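Local coordinates for protein endo-1,3-beta-glucanase, family GH16 (PDB 4BPZ) that probably hydrolyses internal beta-1,3-linked glucose bonds of glucans such as the algal polysaccharide laminarin, as a calcium-binding family 16 glycoside hydrolase, at residues Gln148-Phe160 with Gln171-Ser183. The protein carries 1 engineered substitution. Numbering follows the deposited sequence.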
loop_
_atom_site.group_PDB
_atom_site.type_symbol
_atom_site.label_atom_id
_atom_site.label_comp_id
_atom_site.label_asym_id
_atom_site.label_seq_id
_atom_site.Cartn_x
_atom_site.Cartn_y
_atom_site.Cartn_z
ATOM N N GLN A 148 -3.366 2.202 8.462
ATOM C CA GLN A 148 -4.064 2.756 9.616
ATOM C C GLN A 148 -5.510 2.781 9.324
ATOM O O GLN A 148 -5.912 3.075 8.177
ATOM C CB GLN A 148 -3.582 4.171 9.978
ATOM C CG GLN A 148 -2.296 4.309 10.717
ATOM C CD GLN A 148 -2.252 5.603 11.470
ATOM O OE1 GLN A 148 -2.427 6.721 10.903
ATOM N NE2 GLN A 148 -1.905 5.505 12.709
ATOM N N ASN A 149 -6.341 2.447 10.307
ATOM C CA ASN A 149 -7.751 2.638 10.154
ATOM C C ASN A 149 -8.148 4.098 10.359
ATOM O O ASN A 149 -7.347 4.930 10.683
ATOM C CB ASN A 149 -8.558 1.637 11.023
ATOM C CG ASN A 149 -8.302 1.793 12.499
ATOM O OD1 ASN A 149 -8.166 0.744 13.223
ATOM N ND2 ASN A 149 -8.199 2.983 12.975
ATOM N N GLY A 150 -9.422 4.401 10.143
ATOM C CA GLY A 150 -9.898 5.783 10.145
ATOM C C GLY A 150 -10.174 6.318 11.519
ATOM O O GLY A 150 -10.195 7.553 11.684
ATOM N N TRP A 151 -10.317 5.442 12.517
ATOM C CA TRP A 151 -10.840 5.880 13.817
ATOM C C TRP A 151 -9.764 5.824 14.905
ATOM O O TRP A 151 -10.032 6.276 16.027
ATOM C CB TRP A 151 -12.022 5.037 14.230
ATOM C CG TRP A 151 -11.700 3.544 14.254
ATOM C CD1 TRP A 151 -11.170 2.810 15.262
ATOM C CD2 TRP A 151 -11.953 2.614 13.168
ATOM N NE1 TRP A 151 -11.002 1.496 14.858
ATOM C CE2 TRP A 151 -11.507 1.323 13.599
ATOM C CE3 TRP A 151 -12.502 2.751 11.910
ATOM C CZ2 TRP A 151 -11.675 0.159 12.779
ATOM C CZ3 TRP A 151 -12.649 1.626 11.120
ATOM C CH2 TRP A 151 -12.264 0.377 11.551
ATOM N N ASP A 152 -8.566 5.285 14.649
ATOM C CA ASP A 152 -7.533 5.165 15.671
ATOM C C ASP A 152 -6.202 5.473 15.018
ATOM O O ASP A 152 -5.499 4.588 14.534
ATOM C CB ASP A 152 -7.528 3.804 16.317
ATOM C CG ASP A 152 -6.380 3.610 17.319
ATOM O OD1 ASP A 152 -5.744 4.616 17.699
ATOM O OD2 ASP A 152 -6.157 2.436 17.731
ATOM N N LYS A 153 -5.852 6.751 15.058
ATOM C CA LYS A 153 -4.573 7.167 14.455
ATOM C C LYS A 153 -3.435 7.001 15.380
ATOM O O LYS A 153 -2.293 7.365 15.001
ATOM C CB LYS A 153 -4.685 8.651 13.938
ATOM C CG LYS A 153 -5.837 8.882 12.938
ATOM C CD LYS A 153 -5.714 7.888 11.724
ATOM C CE LYS A 153 -6.620 8.361 10.580
ATOM N NZ LYS A 153 -6.483 7.336 9.463
ATOM N N GLU A 154 -3.650 6.396 16.525
ATOM C CA GLU A 154 -2.565 6.140 17.477
ATOM C C GLU A 154 -2.036 4.670 17.480
ATOM O O GLU A 154 -1.269 4.301 18.330
ATOM C CB GLU A 154 -3.069 6.529 18.896
ATOM C CG GLU A 154 -3.299 8.033 19.064
ATOM C CD GLU A 154 -4.375 8.653 18.199
ATOM O OE1 GLU A 154 -5.531 8.140 18.252
ATOM O OE2 GLU A 154 -4.064 9.710 17.551
ATOM N N SER A 155 -2.474 3.907 16.457
ATOM C CA SER A 155 -1.879 2.624 16.268
ATOM C C SER A 155 -1.730 2.349 14.760
ATOM O O SER A 155 -2.400 2.919 13.912
ATOM C CB SER A 155 -2.725 1.574 17.016
ATOM O OG SER A 155 -3.009 0.438 16.324
ATOM N N THR A 156 -0.786 1.492 14.451
ATOM C CA THR A 156 -0.579 1.027 13.079
ATOM C C THR A 156 -0.805 -0.481 13.031
ATOM O O THR A 156 -0.642 -1.192 14.034
ATOM C CB THR A 156 0.838 1.383 12.528
ATOM O OG1 THR A 156 1.838 0.621 13.156
ATOM C CG2 THR A 156 1.146 2.857 12.650
ATOM N N ILE A 157 -1.049 -0.921 11.814
ATOM C CA ILE A 157 -1.337 -2.301 11.534
ATOM C C ILE A 157 -0.343 -2.899 10.593
ATOM O O ILE A 157 0.131 -2.209 9.629
ATOM C CB ILE A 157 -2.683 -2.316 10.776
ATOM C CG1 ILE A 157 -3.850 -1.853 11.706
ATOM C CG2 ILE A 157 -2.954 -3.666 10.111
ATOM C CD1 ILE A 157 -5.077 -1.385 10.905
ATOM N N ALA A 158 0.036 -4.149 10.799
ATOM C CA ALA A 158 0.857 -4.963 9.819
ATOM C C ALA A 158 0.024 -6.213 9.724
ATOM O O ALA A 158 -0.376 -6.785 10.651
ATOM C CB ALA A 158 2.231 -5.348 10.426
ATOM N N HIS A 159 -0.219 -6.713 8.543
ATOM C CA HIS A 159 -1.083 -7.877 8.340
ATOM C C HIS A 159 -0.962 -8.643 7.034
ATOM O O HIS A 159 -0.945 -8.052 5.994
ATOM C CB HIS A 159 -2.419 -7.356 8.156
ATOM C CG HIS A 159 -3.372 -8.043 8.953
ATOM N ND1 HIS A 159 -4.177 -9.048 8.556
ATOM C CD2 HIS A 159 -3.667 -7.802 10.278
ATOM C CE1 HIS A 159 -4.966 -9.394 9.630
ATOM N NE2 HIS A 159 -4.681 -8.628 10.629
ATOM N N PHE A 160 -0.911 -9.930 7.091
ATOM C CA PHE A 160 -0.688 -10.811 5.970
ATOM C C PHE A 160 -1.982 -11.433 5.532
ATOM O O PHE A 160 -2.784 -11.833 6.403
ATOM C CB PHE A 160 0.336 -11.916 6.399
ATOM C CG PHE A 160 1.672 -11.392 6.786
ATOM C CD1 PHE A 160 1.970 -10.903 8.053
ATOM C CD2 PHE A 160 2.711 -11.333 5.794
ATOM C CE1 PHE A 160 3.227 -10.385 8.354
ATOM C CE2 PHE A 160 3.939 -10.845 6.116
ATOM C CZ PHE A 160 4.228 -10.355 7.379
ATOM N N GLN A 171 -6.024 -17.253 4.891
ATOM C CA GLN A 171 -5.375 -16.924 6.158
ATOM C C GLN A 171 -5.235 -15.413 6.230
ATOM O O GLN A 171 -4.884 -14.773 5.224
ATOM C CB GLN A 171 -3.925 -17.500 6.239
ATOM C CG GLN A 171 -3.678 -18.983 5.857
ATOM C CD GLN A 171 -4.073 -19.847 6.959
ATOM O OE1 GLN A 171 -4.897 -20.706 6.781
ATOM N NE2 GLN A 171 -3.495 -19.607 8.143
ATOM N N ASN A 172 -5.425 -14.861 7.423
ATOM C CA ASN A 172 -5.309 -13.387 7.612
ATOM C C ASN A 172 -4.882 -13.186 9.001
ATOM O O ASN A 172 -5.622 -13.518 9.929
ATOM C CB ASN A 172 -6.756 -12.842 7.339
ATOM C CG ASN A 172 -7.060 -11.445 7.825
ATOM O OD1 ASN A 172 -6.177 -10.642 8.017
ATOM N ND2 ASN A 172 -8.359 -11.104 7.830
ATOM N N LEU A 173 -3.710 -12.657 9.232
ATOM C CA LEU A 173 -3.233 -12.470 10.607
ATOM C C LEU A 173 -2.215 -11.392 10.642
ATOM O O LEU A 173 -1.657 -11.037 9.608
ATOM C CB LEU A 173 -2.780 -13.774 11.305
ATOM C CG LEU A 173 -1.933 -14.657 10.419
ATOM C CD1 LEU A 173 -0.603 -14.087 10.138
ATOM C CD2 LEU A 173 -1.699 -15.981 11.147
ATOM N N GLY A 174 -1.939 -10.867 11.805
ATOM C CA GLY A 174 -0.957 -9.857 11.964
ATOM C C GLY A 174 -0.994 -9.252 13.327
ATOM O O GLY A 174 -1.434 -9.852 14.288
ATOM N N GLY A 175 -0.496 -8.016 13.414
ATOM C CA GLY A 175 -0.392 -7.314 14.690
ATOM C C GLY A 175 -0.613 -5.835 14.518
ATOM O O GLY A 175 -0.807 -5.310 13.406
ATOM N N THR A 176 -0.536 -5.143 15.627
ATOM C CA THR A 176 -0.633 -3.678 15.656
ATOM C C THR A 176 0.422 -3.143 16.624
ATOM O O THR A 176 0.969 -3.897 17.471
ATOM C CB THR A 176 -1.997 -3.103 16.154
ATOM O OG1 THR A 176 -2.144 -3.529 17.510
ATOM C CG2 THR A 176 -3.080 -3.575 15.282
ATOM N N THR A 177 0.696 -1.884 16.542
ATOM C CA THR A 177 1.622 -1.275 17.452
ATOM C C THR A 177 1.271 0.141 17.699
ATOM O O THR A 177 0.729 0.817 16.846
ATOM C CB THR A 177 3.084 -1.429 16.936
ATOM O OG1 THR A 177 3.979 -1.448 18.032
ATOM C CG2 THR A 177 3.461 -0.407 15.847
ATOM N N PRO A 178 1.554 0.684 18.883
ATOM C CA PRO A 178 1.237 2.100 19.135
ATOM C C PRO A 178 2.138 3.001 18.347
ATOM O O PRO A 178 3.339 2.733 18.089
ATOM C CB PRO A 178 1.473 2.274 20.661
ATOM C CG PRO A 178 1.659 0.990 21.222
ATOM C CD PRO A 178 1.856 -0.030 20.141
ATOM N N ILE A 179 1.626 4.141 17.955
ATOM C CA ILE A 179 2.416 5.165 17.280
ATOM C C ILE A 179 2.059 6.528 17.809
ATOM O O ILE A 179 0.873 6.767 18.136
ATOM C CB ILE A 179 2.191 5.119 15.712
ATOM C CG1 ILE A 179 3.189 6.041 14.952
ATOM C CG2 ILE A 179 0.795 5.392 15.293
ATOM C CD1 ILE A 179 3.285 5.811 13.451
ATOM N N THR A 180 3.052 7.402 17.913
ATOM C CA THR A 180 2.886 8.789 18.338
ATOM C C THR A 180 3.138 9.754 17.202
ATOM O O THR A 180 4.115 9.603 16.467
ATOM C CB THR A 180 3.921 9.126 19.465
ATOM O OG1 THR A 180 3.546 8.307 20.556
ATOM C CG2 THR A 180 3.948 10.631 19.818
ATOM N N ASN A 181 2.234 10.700 17.032
ATOM C CA ASN A 181 2.382 11.733 16.033
ATOM C C ASN A 181 2.645 11.170 14.644
ATOM O O ASN A 181 3.540 11.614 13.951
ATOM C CB ASN A 181 3.515 12.706 16.467
ATOM C CG ASN A 181 3.443 14.051 15.736
ATOM O OD1 ASN A 181 2.452 14.363 15.033
ATOM N ND2 ASN A 181 4.492 14.830 15.857
ATOM N N ALA A 182 1.772 10.230 14.212
ATOM C CA ALA A 182 1.977 9.637 12.900
ATOM C C ALA A 182 1.875 10.622 11.786
ATOM O O ALA A 182 2.440 10.388 10.709
ATOM C CB ALA A 182 0.959 8.511 12.731
ATOM N N SER A 183 1.087 11.686 11.968
ATOM C CA SER A 183 0.809 12.655 10.932
ATOM C C SER A 183 1.806 13.811 10.955
ATOM O O SER A 183 2.065 14.410 9.899
ATOM C CB SER A 183 -0.652 13.136 10.969
ATOM O OG SER A 183 -0.893 13.916 12.095
HETATM O O HOH W 1 -0.274 9.031 15.898
#
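Thr-156 and Thr-177 face each other in a hydrogen-bonded pair of an antiparallel hairpin, their side chains lying side by side, with Thr-156 OG1 3.3 Å from Thr-177 CG2. The other branch of Thr-156, CG2, is turned to Ile-179 and meets its CG2 and CD1, both at 3.7 Å, the two side chains crossing at about a right angle. With CG1 anti to the backbone N (chi1 -171°), Ile-179 extends CD1 to this methyl while its CG2 rests 3.7 Å from Lys-153 O.

The backbone ladder continues through Ala-158 with Gly-175 and Phe-160 with Leu-173; the bond from Ala-158 N to Gly-175 O is nearly straight (176°). Beyond the last bridge, Ile-179 N still donates to Glu-154 O at 2.9 Å.

Gln-148 also crosses Ile-179 roughly perpendicularly, NE2 3.7 Å from its CG2, and the same NE2 donates to Ser-155 O at 2.9 Å and more weakly to Lys-153 O, so one amide grips two carbonyls of the Asp-152 to Ser-155 type I turn, at its second and last residues. A leucine here, lacking the amide, would probably leave Ser-155 O without this mate and Lys-153 O with a water as its remaining partner here, and the turn freer to shift against Ile-179. That water bridges Lys-153 O to Ala-182 N, and Asp-152 OD1 accepts from Glu-154 N in an Asx turn.

The hairpin belongs to the beta-sandwich typical of family 16. Strand 142-144 pairs with strand 155-163 on its other edge, whereas Ala-158, Phe-160 and Thr-177 pack on strands 197-202 and 205-211.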